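Local coordinates for protein probable tautomerase HP_0924 (Helicobacter pylori, PDB 3M21) that is a probable tautomerase of the MIF clan, built as an assembly of six copies of a short chain, at residues Pro14-Glu17 with Gln18-Gln21; Glu24-Ser27 with Asp28-Lys32; Asp46-Ser50 with Asn51-Leu55. All blocks are in the same frame, centred on the assembly; numbering follows the deposited sequence.

Interaction 1: Pro14-Glu17 with Gln18-Gln21; sequences PTNE and QKQQ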
ATOM      1  N   PRO F  14       7.561 -13.766  13.128  1.00 32.26           N
ATOM      2  CA  PRO F  14       8.980 -13.409  13.096  1.00 30.77           C
ATOM      3  C   PRO F  14       9.396 -12.633  14.340  1.00 30.19           C
ATOM      4  O   PRO F  14       8.653 -11.777  14.829  1.00 28.95           O
ATOM      5  CB  PRO F  14       9.082 -12.558  11.841  1.00 31.02           C
ATOM      6  CG  PRO F  14       7.803 -11.813  11.876  1.00 33.20           C
ATOM      7  CD  PRO F  14       6.800 -12.909  12.199  1.00 30.96           C
ATOM      8  N   THR F  15      10.591 -12.922  14.839  1.00 27.62           N
ATOM      9  CA  THR F  15      11.103 -12.243  16.026  1.00 27.93           C
ATOM     10  C   THR F  15      11.645 -10.874  15.651  1.00 26.95           C
ATOM     11  O   THR F  15      11.713 -10.537  14.473  1.00 25.36           O
ATOM     12  CB  THR F  15      12.228 -13.065  16.676  1.00 27.43           C
ATOM     13  OG1 THR F  15      13.306 -13.210  15.744  1.00 28.98           O
ATOM     14  CG2 THR F  15      11.713 -14.443  17.050  1.00 27.27           C
ATOM     15  N   ASN F  16      12.029 -10.081  16.646  1.00 27.40           N
ATOM     16  CA  ASN F  16      12.573  -8.760  16.361  1.00 28.89           C
ATOM     17  C   ASN F  16      13.884  -8.934  15.617  1.00 28.16           C
ATOM     18  O   ASN F  16      14.233  -8.137  14.754  1.00 29.21           O
ATOM     19  CB  ASN F  16      12.798  -7.973  17.652  1.00 29.63           C
ATOM     20  CG  ASN F  16      11.504  -7.661  18.372  1.00 32.62           C
ATOM     21  OD1 ASN F  16      10.471  -7.405  17.733  1.00 30.99           O
ATOM     22  ND2 ASN F  16      11.547  -7.660  19.704  1.00 32.50           N
ATOM     23  N   GLU F  17      14.605  -9.994  15.964  1.00 28.55           N
ATOM     24  CA  GLU F  17      15.874 -10.295  15.324  1.00 28.10           C
ATOM     25  C   GLU F  17      15.635 -10.606  13.851  1.00 27.79           C
ATOM     26  O   GLU F  17      16.352 -10.119  12.974  1.00 28.05           O
ATOM     27  CB  GLU F  17      16.529 -11.499  16.004  1.00 30.58           C
ATOM     28  CG  GLU F  17      17.730 -12.045  15.266  1.00 37.09           C
ATOM     29  CD  GLU F  17      18.930 -11.123  15.337  1.00 42.06           C
ATOM     30  OE1 GLU F  17      18.773  -9.907  15.089  1.00 44.91           O
ATOM     31  OE2 GLU F  17      20.039 -11.617  15.638  1.00 46.76           O
ATOM     32  N   GLN F  18      14.620 -11.415  13.572  1.00 25.84           N
ATOM     33  CA  GLN F  18      14.329 -11.766  12.192  1.00 26.48           C
ATOM     34  C   GLN F  18      13.792 -10.572  11.418  1.00 23.54           C
ATOM     35  O   GLN F  18      14.056 -10.445  10.229  1.00 23.32           O
ATOM     36  CB  GLN F  18      13.341 -12.923  12.130  1.00 26.22           C
ATOM     37  CG  GLN F  18      13.915 -14.204  12.705  1.00 31.22           C
ATOM     38  CD  GLN F  18      12.867 -15.272  12.853  1.00 31.32           C
ATOM     39  OE1 GLN F  18      11.789 -15.020  13.383  1.00 31.29           O
ATOM     40  NE2 GLN F  18      13.177 -16.478  12.392  1.00 35.26           N
ATOM     41  N   LYS F  19      13.032  -9.711  12.088  1.00 22.37           N
ATOM     42  CA  LYS F  19      12.509  -8.526  11.424  1.00 23.53           C
ATOM     43  C   LYS F  19      13.699  -7.642  11.081  1.00 24.66           C
ATOM     44  O   LYS F  19      13.743  -7.016  10.020  1.00 23.40           O
ATOM     45  CB  LYS F  19      11.556  -7.751  12.332  1.00 22.57           C
ATOM     46  CG  LYS F  19      10.275  -8.483  12.699  1.00 22.82           C
ATOM     47  CD  LYS F  19       9.489  -7.633  13.676  1.00 24.66           C
ATOM     48  CE  LYS F  19       8.458  -8.421  14.435  1.00 24.46           C
ATOM     49  NZ  LYS F  19       7.650  -7.520  15.299  1.00 21.67           N
ATOM     50  N   GLN F  20      14.666  -7.596  11.988  1.00 22.86           N
ATOM     51  CA  GLN F  20      15.858  -6.792  11.771  1.00 26.40           C
ATOM     52  C   GLN F  20      16.632  -7.372  10.578  1.00 26.00           C
ATOM     53  O   GLN F  20      17.169  -6.626   9.765  1.00 27.13           O
ATOM     54  CB  GLN F  20      16.709  -6.772  13.052  1.00 28.03           C
ATOM     55  CG  GLN F  20      17.934  -5.879  13.005  1.00 33.26           C
ATOM     56  CD  GLN F  20      18.638  -5.798  14.354  1.00 37.55           C
ATOM     57  OE1 GLN F  20      19.825  -5.480  14.429  1.00 39.78           O
ATOM     58  NE2 GLN F  20      17.900  -6.078  15.427  1.00 37.68           N
ATOM     59  N   GLN F  21      16.663  -8.700  10.456  1.00 26.60           N
ATOM     60  CA  GLN F  21      17.345  -9.350   9.338  1.00 26.38           C
ATOM     61  C   GLN F  21      16.663  -8.996   8.009  1.00 27.26           C
ATOM     62  O   GLN F  21      17.319  -8.906   6.974  1.00 24.49           O
ATOM     63  CB  GLN F  21      17.330 -10.873   9.500  1.00 31.34           C
ATOM     64  CG  GLN F  21      18.131 -11.427  10.676  1.00 35.17           C
ATOM     65  CD  GLN F  21      17.768 -12.878  10.990  1.00 37.48           C
ATOM     66  OE1 GLN F  21      17.770 -13.736  10.106  1.00 41.36           O
ATOM     67  NE2 GLN F  21      17.456 -13.153  12.253  1.00 39.21           N
TER
HETATM   68  O   HOH W   1       7.565  -6.420  18.294  1.00 64.21           O
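The Gln18 carboxamide reaches back across the first turn of the helix to Thr15. Thr15 N donates a hydrogen bond to Gln18 OE1 at 2.8 Å. The donor lies in the carbonyl plane, on a lone pair, and the bond is nearly straight at 166°. Thr15 OG1 stands to one side of this amide plane, 3.6 Å from Gln18 CD. A second flat pair lies a turn further on. The Gln21 amide is set almost square to the Glu17 carboxylate, the planes 88° apart. Its NE2 comes 3.2 Å from Glu17 CG, in the aliphatic part of that side chain.

In return Gln18 N donates to Thr15 OG1 at 3.1 Å. This is possible because OG1 sits between the backbone N and the carbonyl carbon (chi1 61°), facing the opening turn. Gln18 also packs on Leu34 of the second subunit.

Lys19 runs extended past the start of the helix. Its CG passes 3.1 Å from Thr15 O, and its CE comes 3.4 Å from Pro14 O. Thr15 O also accepts from Lys19 N, the first of the helical backbone bonds here. Lys19 lies alongside Asn16, pointing the same way, and a water joins Asn16 OD1 to Lys19 NZ, weakly on the lysine side. The stronger partners of that ammonium are Glu47 of the same chain, in a salt bridge, and Asn52 of the third subunit.

The reciprocal bonds of Thr15 and Gln18 form a capping box. It closes the N-terminus of helix 16-34, the helix of the beta-alpha-beta unit that links strands 2-7 and 42-47.

Interaction 2: Glu24-Ser27 with Asp28-Lys32; sequences EGVS and DLMVK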
ATOM      1  N   GLU F  24      17.637  -5.303   7.139  1.00 27.84           N
ATOM      2  CA  GLU F  24      18.997  -5.240   6.614  1.00 29.06           C
ATOM      3  C   GLU F  24      19.098  -5.958   5.269  1.00 29.37           C
ATOM      4  O   GLU F  24      19.766  -5.480   4.351  1.00 33.05           O
ATOM      5  CB  GLU F  24      19.974  -5.863   7.614  1.00 32.06           C
ATOM      6  CG  GLU F  24      19.985  -5.174   8.969  1.00 36.67           C
ATOM      7  CD  GLU F  24      20.785  -5.948   9.999  1.00 38.85           C
ATOM      8  OE1 GLU F  24      21.992  -6.155   9.776  1.00 42.15           O
ATOM      9  OE2 GLU F  24      20.204  -6.350  11.024  1.00 40.38           O
ATOM     10  N   GLY F  25      18.431  -7.101   5.156  1.00 29.04           N
ATOM     11  CA  GLY F  25      18.465  -7.858   3.915  1.00 30.53           C
ATOM     12  C   GLY F  25      17.947  -7.066   2.725  1.00 31.63           C
ATOM     13  O   GLY F  25      18.599  -6.980   1.682  1.00 30.78           O
ATOM     14  N   VAL F  26      16.767  -6.478   2.875  1.00 29.87           N
ATOM     15  CA  VAL F  26      16.190  -5.692   1.793  1.00 31.98           C
ATOM     16  C   VAL F  26      17.040  -4.462   1.499  1.00 31.58           C
ATOM     17  O   VAL F  26      17.247  -4.110   0.343  1.00 31.71           O
ATOM     18  CB  VAL F  26      14.744  -5.240   2.135  1.00 33.01           C
ATOM     19  CG1 VAL F  26      14.314  -4.113   1.210  1.00 33.44           C
ATOM     20  CG2 VAL F  26      13.796  -6.414   2.000  1.00 29.98           C
ATOM     21  N   SER F  27      17.529  -3.810   2.549  1.00 32.16           N
ATOM     22  CA  SER F  27      18.350  -2.623   2.377  1.00 32.36           C
ATOM     23  C   SER F  27      19.621  -2.961   1.596  1.00 33.28           C
ATOM     24  O   SER F  27      19.962  -2.266   0.640  1.00 33.01           O
ATOM     25  CB  SER F  27      18.706  -2.019   3.736  1.00 32.33           C
ATOM     26  OG  SER F  27      17.529  -1.617   4.429  1.00 36.69           O
ATOM     27  N   ASP F  28      20.318  -4.028   1.984  1.00 33.04           N
ATOM     28  CA  ASP F  28      21.532  -4.403   1.264  1.00 32.09           C
ATOM     29  C   ASP F  28      21.206  -4.708  -0.195  1.00 32.01           C
ATOM     30  O   ASP F  28      21.953  -4.323  -1.094  1.00 31.65           O
ATOM     31  CB  ASP F  28      22.202  -5.625   1.907  1.00 34.03           C
ATOM     32  CG  ASP F  28      22.714  -5.344   3.308  1.00 34.40           C
ATOM     33  OD1 ASP F  28      23.103  -4.190   3.585  1.00 36.43           O
ATOM     34  OD2 ASP F  28      22.739  -6.280   4.134  1.00 37.92           O
ATOM     35  N   LEU F  29      20.089  -5.397  -0.426  1.00 28.98           N
ATOM     36  CA  LEU F  29      19.672  -5.744  -1.782  1.00 29.76           C
ATOM     37  C   LEU F  29      19.560  -4.496  -2.661  1.00 29.69           C
ATOM     38  O   LEU F  29      20.017  -4.490  -3.802  1.00 30.05           O
ATOM     39  CB  LEU F  29      18.323  -6.470  -1.765  1.00 28.10           C
ATOM     40  CG  LEU F  29      17.758  -6.854  -3.141  1.00 28.25           C
ATOM     41  CD1 LEU F  29      18.638  -7.940  -3.753  1.00 27.70           C
ATOM     42  CD2 LEU F  29      16.317  -7.367  -3.016  1.00 23.83           C
ATOM     43  N   MET F  30      18.950  -3.442  -2.126  1.00 30.54           N
ATOM     44  CA  MET F  30      18.790  -2.201  -2.880  1.00 31.78           C
ATOM     45  C   MET F  30      20.138  -1.532  -3.160  1.00 34.29           C
ATOM     46  O   MET F  30      20.352  -0.975  -4.242  1.00 31.31           O
ATOM     47  CB  MET F  30      17.900  -1.211  -2.126  1.00 30.98           C
ATOM     48  CG  MET F  30      16.478  -1.685  -1.887  1.00 28.17           C
ATOM     49  SD  MET F  30      15.642  -2.155  -3.402  1.00 28.97           S
ATOM     50  CE  MET F  30      15.430  -0.552  -4.179  1.00 27.29           C
ATOM     51  N   VAL F  31      21.037  -1.573  -2.181  1.00 34.96           N
ATOM     52  CA  VAL F  31      22.357  -0.973  -2.341  1.00 38.30           C
ATOM     53  C   VAL F  31      23.174  -1.760  -3.364  1.00 38.79           C
ATOM     54  O   VAL F  31      23.871  -1.184  -4.193  1.00 40.16           O
ATOM     55  CB  VAL F  31      23.127  -0.946  -1.001  1.00 38.75           C
ATOM     56  CG1 VAL F  31      24.505  -0.313  -1.197  1.00 39.19           C
ATOM     57  CG2 VAL F  31      22.334  -0.175   0.031  1.00 38.98           C
ATOM     58  N   LYS F  32      23.065  -3.081  -3.305  1.00 40.71           N
ATOM     59  CA  LYS F  32      23.794  -3.959  -4.206  1.00 41.64           C
ATOM     60  C   LYS F  32      23.347  -3.877  -5.658  1.00 42.26           C
ATOM     61  O   LYS F  32      24.172  -3.872  -6.566  1.00 42.00           O
ATOM     62  CB  LYS F  32      23.666  -5.407  -3.730  1.00 42.98           C
ATOM     63  CG  LYS F  32      24.215  -6.438  -4.709  1.00 45.76           C
ATOM     64  CD  LYS F  32      23.839  -7.854  -4.295  1.00 47.22           C
ATOM     65  CE  LYS F  32      24.234  -8.866  -5.354  1.00 48.69           C
ATOM     66  NZ  LYS F  32      23.746 -10.239  -5.039  1.00 49.48           N
TER
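Met30 touches the preceding turn with only the base of its side chain, at Val26 and Ser27. Its CB lies 3.6 Å from Ser27 O. The next atom, CG, meets Val26 O at 3.4 Å and touches Val26 CG1 more loosely, at 4.5 Å. From there the chain bends twice (chi2 -55°, chi3 -70°), which carries SD and CE away from the turn. The side chain packs on Pro1, Ile3 and Ile41 of its own chain and on Leu7 of the second subunit.

These turns run from the middle of helix 16-34 into its C-terminal half. The helix is the crossover of the beta-alpha-beta unit. Val26 lies against Ile3 and Ile5 of strand 2-7. At the subunit interface Val26 touches Leu29 of the second subunit, and Leu29 touches Val26 of that subunit, so the same two residues pair reciprocally across the interface.

Regular backbone bonds run through the turn, among them Asp28 N to Glu24 O at 2.8 Å. The Asp28 carboxylate folds back beside that same carbonyl. OD2 comes 3.1 Å from Glu24 O, an approach of two acceptors and not a bond. Asp28 OD1 has a long, weak ion pair with Lys38, which may partly offset the charge of the carboxylate.

Ser27 OG bonds to Ile23 O, one turn earlier. Val31 CG2 rests 3.2 Å from Ser27 O, and Val31 also touches Lys38.

Interaction 3: Asp46-Ser50 with Asn51-Leu55; sequences DEVDS and NNYGL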
ATOM      1  N   ASP F  46       4.676  -5.519   7.837  1.00 19.40           N
ATOM      2  CA  ASP F  46       3.333  -5.613   8.396  1.00 19.64           C
ATOM      3  C   ASP F  46       3.069  -7.072   8.703  1.00 21.47           C
ATOM      4  O   ASP F  46       3.382  -7.945   7.896  1.00 19.73           O
ATOM      5  CB  ASP F  46       2.306  -5.110   7.389  1.00 20.46           C
ATOM      6  CG  ASP F  46       2.510  -3.655   7.036  1.00 18.75           C
ATOM      7  OD1 ASP F  46       2.703  -2.833   7.966  1.00 22.15           O
ATOM      8  OD2 ASP F  46       2.454  -3.333   5.836  1.00 22.44           O
ATOM      9  N   GLU F  47       2.492  -7.329   9.870  1.00 20.80           N
ATOM     10  CA  GLU F  47       2.175  -8.681  10.278  1.00 22.40           C
ATOM     11  C   GLU F  47       0.669  -8.854  10.160  1.00 24.48           C
ATOM     12  O   GLU F  47      -0.105  -8.220  10.884  1.00 25.64           O
ATOM     13  CB  GLU F  47       2.660  -8.925  11.707  1.00 24.13           C
ATOM     14  CG  GLU F  47       4.178  -9.000  11.800  1.00 25.96           C
ATOM     15  CD  GLU F  47       4.697  -8.990  13.229  1.00 25.07           C
ATOM     16  OE1 GLU F  47       5.224  -7.952  13.663  1.00 27.54           O
ATOM     17  OE2 GLU F  47       4.570 -10.017  13.916  1.00 28.68           O
ATOM     18  N   VAL F  48       0.269  -9.707   9.221  1.00 22.82           N
ATOM     19  CA  VAL F  48      -1.138  -9.968   8.932  1.00 22.57           C
ATOM     20  C   VAL F  48      -1.659 -11.240   9.578  1.00 22.29           C
ATOM     21  O   VAL F  48      -1.028 -12.296   9.487  1.00 23.21           O
ATOM     22  CB  VAL F  48      -1.347 -10.080   7.411  1.00 22.32           C
ATOM     23  CG1 VAL F  48      -2.823 -10.177   7.093  1.00 22.70           C
ATOM     24  CG2 VAL F  48      -0.713  -8.884   6.719  1.00 21.09           C
ATOM     25  N   ASP F  49      -2.817 -11.136  10.222  1.00 23.51           N
ATOM     26  CA  ASP F  49      -3.435 -12.292  10.864  1.00 26.05           C
ATOM     27  C   ASP F  49      -3.723 -13.336   9.795  1.00 24.08           C
ATOM     28  O   ASP F  49      -4.133 -12.999   8.683  1.00 24.79           O
ATOM     29  CB  ASP F  49      -4.737 -11.877  11.547  1.00 28.05           C
ATOM     30  CG  ASP F  49      -5.321 -12.978  12.406  1.00 33.86           C
ATOM     31  OD1 ASP F  49      -6.116 -13.790  11.889  1.00 30.32           O
ATOM     32  OD2 ASP F  49      -4.965 -13.034  13.603  1.00 37.28           O
ATOM     33  N   SER F  50      -3.507 -14.604  10.135  1.00 24.84           N
ATOM     34  CA  SER F  50      -3.729 -15.697   9.194  1.00 24.99           C
ATOM     35  C   SER F  50      -5.143 -15.749   8.621  1.00 24.64           C
ATOM     36  O   SER F  50      -5.375 -16.404   7.605  1.00 26.10           O
ATOM     37  CB  SER F  50      -3.391 -17.036   9.853  1.00 24.75           C
ATOM     38  OG  SER F  50      -4.313 -17.335  10.881  1.00 25.78           O
ATOM     39  N   ASN F  51      -6.082 -15.057   9.265  1.00 24.33           N
ATOM     40  CA  ASN F  51      -7.480 -15.006   8.811  1.00 24.30           C
ATOM     41  C   ASN F  51      -7.746 -13.804   7.898  1.00 23.38           C
ATOM     42  O   ASN F  51      -8.817 -13.688   7.300  1.00 25.31           O
ATOM     43  CB  ASN F  51      -8.419 -14.911  10.023  1.00 25.94           C
ATOM     44  CG  ASN F  51      -8.438 -16.191  10.859  1.00 24.93           C
ATOM     45  OD1 ASN F  51      -8.991 -17.208  10.445  1.00 27.23           O
ATOM     46  ND2 ASN F  51      -7.828 -16.140  12.028  1.00 25.90           N
ATOM     47  N   ASN F  52      -6.768 -12.911   7.808  1.00 22.68           N
ATOM     48  CA  ASN F  52      -6.879 -11.691   7.017  1.00 21.28           C
ATOM     49  C   ASN F  52      -6.100 -11.741   5.708  1.00 20.08           C
ATOM     50  O   ASN F  52      -6.145 -10.806   4.902  1.00 19.17           O
ATOM     51  CB  ASN F  52      -6.373 -10.521   7.849  1.00 21.14           C
ATOM     52  CG  ASN F  52      -7.276 -10.213   9.037  1.00 22.39           C
ATOM     53  OD1 ASN F  52      -7.673 -11.104   9.796  1.00 22.27           O
ATOM     54  ND2 ASN F  52      -7.594  -8.935   9.205  1.00 24.92           N
ATOM     55  N   TYR F  53      -5.378 -12.833   5.508  1.00 18.77           N
ATOM     56  CA  TYR F  53      -4.552 -13.003   4.318  1.00 18.58           C
ATOM     57  C   TYR F  53      -5.087 -14.173   3.505  1.00 21.94           C
ATOM     58  O   TYR F  53      -5.335 -15.253   4.044  1.00 21.60           O
ATOM     59  CB  TYR F  53      -3.113 -13.264   4.761  1.00 14.97           C
ATOM     60  CG  TYR F  53      -2.057 -13.122   3.690  1.00 18.70           C
ATOM     61  CD1 TYR F  53      -0.981 -12.247   3.866  1.00 18.38           C
ATOM     62  CD2 TYR F  53      -2.088 -13.906   2.526  1.00 17.95           C
ATOM     63  CE1 TYR F  53       0.041 -12.160   2.920  1.00 17.60           C
ATOM     64  CE2 TYR F  53      -1.063 -13.819   1.573  1.00 16.68           C
ATOM     65  CZ  TYR F  53      -0.007 -12.943   1.786  1.00 19.16           C
ATOM     66  OH  TYR F  53       1.003 -12.834   0.857  1.00 22.64           O
ATOM     67  N   GLY F  54      -5.278 -13.952   2.210  1.00 21.41           N
ATOM     68  CA  GLY F  54      -5.770 -15.019   1.359  1.00 21.25           C
ATOM     69  C   GLY F  54      -4.867 -15.247   0.159  1.00 22.91           C
ATOM     70  O   GLY F  54      -4.190 -14.322  -0.294  1.00 19.78           O
ATOM     71  N   LEU F  55      -4.849 -16.485  -0.332  1.00 22.10           N
ATOM     72  CA  LEU F  55      -4.070 -16.877  -1.498  1.00 21.64           C
ATOM     73  C   LEU F  55      -4.870 -17.986  -2.170  1.00 22.07           C
ATOM     74  O   LEU F  55      -5.230 -18.964  -1.522  1.00 22.47           O
ATOM     75  CB  LEU F  55      -2.699 -17.420  -1.095  1.00 20.31           C
ATOM     76  CG  LEU F  55      -1.913 -18.013  -2.276  1.00 24.93           C
ATOM     77  CD1 LEU F  55      -1.530 -16.872  -3.221  1.00 24.04           C
ATOM     78  CD2 LEU F  55      -0.664 -18.750  -1.795  1.00 20.21           C
TER
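Asp49 and Asn51 lie side by side and point the same way, with carboxylate and amide planes only 21° apart. Asp49 CG is anti to the backbone N (chi1 -171°), which swings OD1 over the turn ahead. There OD1 accepts two hydrogen bonds from Asn51. Asn51 ND2 approaches at 2.9 Å, nearly along the C-O axis. Asn51 N comes to the anti side, tilted out of the carboxylate plane, also at 2.9 Å. The second bond closes an Asx turn.

Asn52 crosses Asp49 obliquely, its amide turned 67° from the carboxylate. Its backbone N donates to Asp49 O at 2.8 Å, giving a type I beta turn. Asn52 OD1 bonds to Lys19 of the fourth subunit.

Before and after the turn, Val48 and Tyr53 meet at about a right angle. Val48 CB lies at the ring edge, 4.2 Å from CD1, while Val48 CG1 presses on Asn52 CB at 3.6 Å.

The chemistry is split in two. Apolar groups pack on one another. A carboxylate oxygen that accepts two hydrogen bonds, together with the Asn52 N to Asp49 O bond, holds the bend between the two strands; its donors probably stabilise the negative charge.

In the fold
The three contacts follow one another along the chain. Interactions 1 and 2 share helix 16-34, with centres about 15 Å apart, the first at its N-terminus and the second further along. Interaction 3 runs from the end of strand 42-47 through the turn into strand 53-55. Its centre is about 18 Å from that of interaction 1. The centres of interactions 2 and 3 are about 25 Å apart, on opposite sides of the chain's centre, and the two do not touch. The Lys19-Glu47 salt bridge joins interactions 1 and 3. All three reach the second subunit, and strand 53-55 extends a sheet into the fourth. The chain is thus bound into its six-chain assembly at several places.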